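Local structure of Amuc_1102 (Akkermansia muciniphila, 7DSZ) at residues 11-23 and 62-76. The protein is of uncertain function, but adopts an immunoglobulin-like fold related to archaeal type IV pilus proteins and is probably associated with pilus-like assemblies. Numbering follows the deposited sequence. Where two conformers were deposited one is given.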
loop_
_atom_site.group_PDB
_atom_site.type_symbol
_atom_site.label_atom_id
_atom_site.label_comp_id
_atom_site.label_asym_id
_atom_site.label_seq_id
_atom_site.Cartn_x
_atom_site.Cartn_y
_atom_site.Cartn_z
ATOM N N THR C 11 -1.208 -6.534 24.871
ATOM C CA THR C 11 -1.090 -7.943 24.524
ATOM C C THR C 11 -2.430 -8.660 24.707
ATOM O O THR C 11 -3.151 -8.433 25.687
ATOM C CB THR C 11 0.011 -8.603 25.377
ATOM O OG1 THR C 11 0.035 -10.021 25.144
ATOM C CG2 THR C 11 -0.198 -8.325 26.872
ATOM N N THR C 12 -2.783 -9.499 23.725
ATOM C CA THR C 12 -3.925 -10.405 23.837
ATOM C C THR C 12 -3.591 -11.659 24.633
ATOM O O THR C 12 -4.444 -12.545 24.779
ATOM C CB THR C 12 -4.421 -10.827 22.449
ATOM O OG1 THR C 12 -3.400 -11.582 21.778
ATOM C CG2 THR C 12 -4.772 -9.625 21.627
ATOM N N SER C 13 -2.371 -11.756 25.126
ATOM C CA SER C 13 -1.850 -12.964 25.725
ATOM C C SER C 13 -1.449 -12.676 27.167
ATOM O O SER C 13 -1.741 -11.611 27.713
ATOM C CB SER C 13 -0.682 -13.473 24.887
ATOM O OG SER C 13 0.036 -12.392 24.320
ATOM N N ASN C 14 -0.782 -13.640 27.776
ATOM C CA ASN C 14 -0.245 -13.467 29.116
ATOM C C ASN C 14 0.680 -12.253 29.147
ATOM O O ASN C 14 1.704 -12.250 28.448
ATOM C CB ASN C 14 0.502 -14.735 29.519
ATOM C CG ASN C 14 0.934 -14.730 30.970
ATOM O OD1 ASN C 14 1.200 -13.679 31.551
ATOM N ND2 ASN C 14 1.017 -15.916 31.562
ATOM N N PRO C 15 0.365 -11.205 29.918
ATOM C CA PRO C 15 1.237 -10.020 29.936
ATOM C C PRO C 15 2.542 -10.247 30.671
ATOM O O PRO C 15 3.468 -9.439 30.517
ATOM C CB PRO C 15 0.376 -8.963 30.642
ATOM C CG PRO C 15 -0.522 -9.766 31.522
ATOM C CD PRO C 15 -0.830 -11.020 30.760
ATOM N N ARG C 16 2.644 -11.310 31.463
ATOM C CA ARG C 16 3.901 -11.672 32.094
ATOM C C ARG C 16 4.793 -12.517 31.192
ATOM O O ARG C 16 5.959 -12.737 31.536
ATOM C CB ARG C 16 3.639 -12.426 33.405
ATOM C CG ARG C 16 2.809 -11.659 34.444
ATOM C CD ARG C 16 3.679 -10.848 35.406
ATOM N NE ARG C 16 4.189 -9.619 34.797
ATOM C CZ ARG C 16 5.045 -8.786 35.386
ATOM N NH1 ARG C 16 5.497 -9.048 36.606
ATOM N NH2 ARG C 16 5.453 -7.692 34.751
ATOM N N MET C 17 4.287 -12.990 30.050
ATOM C CA MET C 17 5.116 -13.800 29.161
ATOM C C MET C 17 6.319 -12.999 28.671
ATOM O O MET C 17 6.215 -11.809 28.358
ATOM C CB MET C 17 4.293 -14.304 27.967
ATOM C CG MET C 17 5.087 -15.138 26.957
ATOM S SD MET C 17 4.076 -15.622 25.519
ATOM C CE MET C 17 3.480 -14.011 25.031
ATOM N N GLN C 18 7.476 -13.648 28.646
ATOM C CA GLN C 18 8.688 -13.058 28.114
ATOM C C GLN C 18 9.125 -13.869 26.907
ATOM O O GLN C 18 8.780 -15.042 26.758
ATOM C CB GLN C 18 9.807 -13.001 29.163
ATOM C CG GLN C 18 9.377 -12.319 30.451
ATOM C CD GLN C 18 10.512 -12.225 31.457
ATOM O OE1 GLN C 18 11.462 -11.471 31.273
ATOM N NE2 GLN C 18 10.424 -13.010 32.509
ATOM N N VAL C 19 9.911 -13.234 26.056
ATOM C CA VAL C 19 10.239 -13.760 24.743
ATOM C C VAL C 19 11.741 -13.644 24.534
ATOM O O VAL C 19 12.351 -12.640 24.920
ATOM C CB VAL C 19 9.445 -12.981 23.664
ATOM C CG1 VAL C 19 10.019 -13.188 22.298
ATOM C CG2 VAL C 19 7.968 -13.379 23.719
ATOM N N ARG C 20 12.331 -14.667 23.927
ATOM C CA ARG C 20 13.722 -14.650 23.508
ATOM C C ARG C 20 13.820 -14.949 22.021
ATOM O O ARG C 20 13.161 -15.865 21.512
ATOM C CB ARG C 20 14.552 -15.663 24.290
ATOM C CG ARG C 20 14.651 -15.304 25.768
ATOM C CD ARG C 20 15.449 -14.018 25.955
ATOM N NE ARG C 20 15.522 -13.591 27.351
ATOM C CZ ARG C 20 14.701 -12.713 27.922
ATOM N NH1 ARG C 20 13.718 -12.140 27.232
ATOM N NH2 ARG C 20 14.869 -12.397 29.198
ATOM N N VAL C 21 14.650 -14.175 21.334
ATOM C CA VAL C 21 14.807 -14.264 19.889
ATOM C C VAL C 21 16.253 -14.627 19.583
ATOM O O VAL C 21 17.182 -13.926 20.004
ATOM C CB VAL C 21 14.414 -12.944 19.204
ATOM C CG1 VAL C 21 14.655 -13.037 17.712
ATOM C CG2 VAL C 21 12.947 -12.635 19.486
ATOM N N SER C 22 16.449 -15.733 18.880
ATOM C CA SER C 22 17.769 -16.150 18.432
ATOM C C SER C 22 17.965 -15.650 17.005
ATOM O O SER C 22 17.322 -16.146 16.079
ATOM C CB SER C 22 17.914 -17.667 18.496
ATOM O OG SER C 22 19.180 -18.060 18.000
ATOM N N LEU C 23 18.846 -14.666 16.830
ATOM C CA LEU C 23 19.161 -14.122 15.509
ATOM C C LEU C 23 20.374 -14.809 14.906
ATOM O O LEU C 23 21.319 -15.157 15.614
ATOM C CB LEU C 23 19.448 -12.621 15.592
ATOM C CG LEU C 23 18.329 -11.698 16.048
ATOM C CD1 LEU C 23 18.884 -10.287 16.226
ATOM C CD2 LEU C 23 17.194 -11.696 15.009
ATOM N N ALA C 62 9.730 -18.764 24.185
ATOM C CA ALA C 62 9.014 -17.956 25.155
ATOM C C ALA C 62 8.841 -18.711 26.472
ATOM O O ALA C 62 8.851 -19.945 26.522
ATOM C CB ALA C 62 7.633 -17.529 24.628
ATOM N N ALA C 63 8.640 -17.924 27.525
ATOM C CA ALA C 63 8.413 -18.387 28.886
ATOM C C ALA C 63 7.272 -17.581 29.502
ATOM O O ALA C 63 7.432 -16.388 29.785
ATOM C CB ALA C 63 9.702 -18.250 29.705
ATOM N N PRO C 64 6.093 -18.178 29.711
ATOM C CA PRO C 64 5.772 -19.550 29.335
ATOM C C PRO C 64 5.412 -19.614 27.858
ATOM O O PRO C 64 5.294 -18.567 27.220
ATOM C CB PRO C 64 4.563 -19.880 30.217
ATOM C CG PRO C 64 3.878 -18.570 30.370
ATOM C CD PRO C 64 4.969 -17.519 30.398
ATOM N N THR C 65 5.237 -20.806 27.342
ATOM C CA THR C 65 4.923 -20.945 25.923
ATOM C C THR C 65 3.459 -20.595 25.684
ATOM O O THR C 65 2.580 -21.126 26.371
ATOM C CB THR C 65 5.237 -22.357 25.461
ATOM O OG1 THR C 65 6.624 -22.614 25.691
ATOM C CG2 THR C 65 4.946 -22.530 23.964
ATOM N N PRO C 66 3.162 -19.687 24.753
ATOM C CA PRO C 66 1.764 -19.300 24.523
ATOM C C PRO C 66 0.961 -20.477 23.994
ATOM O O PRO C 66 1.438 -21.254 23.172
ATOM C CB PRO C 66 1.863 -18.167 23.491
ATOM C CG PRO C 66 3.162 -18.407 22.788
ATOM C CD PRO C 66 4.092 -19.002 23.841
ATOM N N LYS C 67 -0.270 -20.604 24.506
ATOM C CA LYS C 67 -1.120 -21.726 24.122
ATOM C C LYS C 67 -1.369 -21.762 22.620
ATOM O O LYS C 67 -1.439 -22.849 22.028
ATOM C CB LYS C 67 -2.451 -21.662 24.873
ATOM C CG LYS C 67 -2.309 -21.815 26.383
ATOM C CD LYS C 67 -1.486 -23.039 26.729
ATOM C CE LYS C 67 -1.372 -23.215 28.233
ATOM N NZ LYS C 67 -0.400 -24.285 28.576
ATOM N N SER C 68 -1.468 -20.593 21.982
ATOM C CA SER C 68 -1.716 -20.507 20.549
ATOM C C SER C 68 -0.503 -20.886 19.708
ATOM O O SER C 68 -0.652 -21.095 18.498
ATOM C CB SER C 68 -2.177 -19.084 20.188
ATOM O OG SER C 68 -1.073 -18.166 20.182
ATOM N N GLY C 69 0.685 -20.960 20.303
ATOM C CA GLY C 69 1.890 -21.217 19.541
ATOM C C GLY C 69 2.479 -19.996 18.875
ATOM O O GLY C 69 3.453 -20.131 18.116
ATOM N N TYR C 70 1.925 -18.815 19.145
ATOM C CA TYR C 70 2.323 -17.571 18.497
ATOM C C TYR C 70 2.360 -16.449 19.519
ATOM O O TYR C 70 1.644 -16.479 20.524
ATOM C CB TYR C 70 1.327 -17.148 17.416
ATOM C CG TYR C 70 1.285 -17.961 16.161
ATOM C CD1 TYR C 70 0.639 -19.196 16.113
ATOM C CD2 TYR C 70 1.846 -17.464 14.998
ATOM C CE1 TYR C 70 0.577 -19.918 14.922
ATOM C CE2 TYR C 70 1.803 -18.175 13.816
ATOM C CZ TYR C 70 1.164 -19.401 13.782
ATOM O OH TYR C 70 1.135 -20.095 12.588
ATOM N N ILE C 71 3.169 -15.428 19.234
ATOM C CA ILE C 71 3.118 -14.178 19.983
ATOM C C ILE C 71 2.497 -13.104 19.094
ATOM O O ILE C 71 2.487 -13.203 17.860
ATOM C CB ILE C 71 4.495 -13.720 20.511
ATOM C CG1 ILE C 71 5.466 -13.440 19.356
ATOM C CG2 ILE C 71 5.077 -14.763 21.490
ATOM C CD1 ILE C 71 6.839 -12.883 19.809
ATOM N N ASP C 72 1.981 -12.057 19.749
ATOM C CA ASP C 72 1.255 -10.997 19.049
ATOM C C ASP C 72 2.105 -10.324 17.982
ATOM O O ASP C 72 1.643 -10.113 16.854
ATOM C CB ASP C 72 0.781 -9.937 20.038
ATOM C CG ASP C 72 -0.436 -10.360 20.810
ATOM O OD1 ASP C 72 -1.265 -11.122 20.265
ATOM O OD2 ASP C 72 -0.560 -9.899 21.962
ATOM N N ALA C 73 3.324 -9.908 18.342
ATOM C CA ALA C 73 4.128 -9.069 17.454
ATOM C C ALA C 73 5.571 -9.035 17.928
ATOM O O ALA C 73 5.867 -9.298 19.092
ATOM C CB ALA C 73 3.596 -7.635 17.376
ATOM N N LEU C 74 6.461 -8.681 16.997
ATOM C CA LEU C 74 7.857 -8.355 17.260
ATOM C C LEU C 74 8.203 -7.183 16.367
ATOM O O LEU C 74 7.821 -7.171 15.191
ATOM C CB LEU C 74 8.809 -9.505 16.908
ATOM C CG LEU C 74 8.953 -10.719 17.792
ATOM C CD1 LEU C 74 9.946 -11.661 17.138
ATOM C CD2 LEU C 74 9.450 -10.251 19.179
ATOM N N THR C 75 8.945 -6.221 16.893
ATOM C CA THR C 75 9.397 -5.098 16.079
ATOM C C THR C 75 10.869 -5.279 15.738
ATOM O O THR C 75 11.704 -5.448 16.633
ATOM C CB THR C 75 9.154 -3.773 16.803
ATOM O OG1 THR C 75 7.743 -3.573 16.935
ATOM C CG2 THR C 75 9.739 -2.614 16.006
ATOM N N PHE C 76 11.179 -5.288 14.448
ATOM C CA PHE C 76 12.552 -5.369 13.968
ATOM C C PHE C 76 12.988 -3.985 13.520
ATOM O O PHE C 76 12.322 -3.371 12.689
ATOM C CB PHE C 76 12.668 -6.339 12.789
ATOM C CG PHE C 76 12.778 -7.776 13.194
ATOM C CD1 PHE C 76 11.726 -8.406 13.846
ATOM C CD2 PHE C 76 13.930 -8.497 12.923
ATOM C CE1 PHE C 76 11.821 -9.743 14.219
ATOM C CE2 PHE C 76 14.035 -9.840 13.301
ATOM C CZ PHE C 76 12.967 -10.457 13.960
HETATM O O HOH W 1 1.978 -12.030 22.604
HETATM O O HOH W 2 8.155 -15.171 32.043
#
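The carboxylate of one buried aspartate, Asp72, grips the N-terminal loop of this immunoglobulin-like fold with both oxygens. Asp72 OD1 meets Thr12 OG1 at 2.7 Å through the syn lone pair, and Asp72 OD2 takes Thr12 N at 2.9 Å, also on the syn side, 15° out of the carboxylate plane. Thr11 OG1 adds a longer hydrogen bond of 3.2 Å to Asp72 OD2, nearly along the C-O axis. Thr12 OG1 stands between its backbone N and carbonyl carbon (chi1 64°), which lets hydroxyl and amide address the same carboxylate. Asp72 OD1 also forms a salt bridge with Arg122 of a second subunit, so an alanine here would probably leave that arginine without this counter-charge and the Thr11-Thr12 loop free to shift. Beyond the type I turn Asn14-Met17, Gln18 and Val19, at the start of strand 18-23, pair antiparallel with Ala63 and Ala62. Between the two sheets, Val19 and Val21 reach tip to tip toward Ile71 and Leu74, respectively. Met17, extended as far as SD and then bent at chi3 (53°), lays its sulfur across the Pro66 ring, 3.8 Å from CD, and its CE ends 4.0 Å from Ile71 CG2.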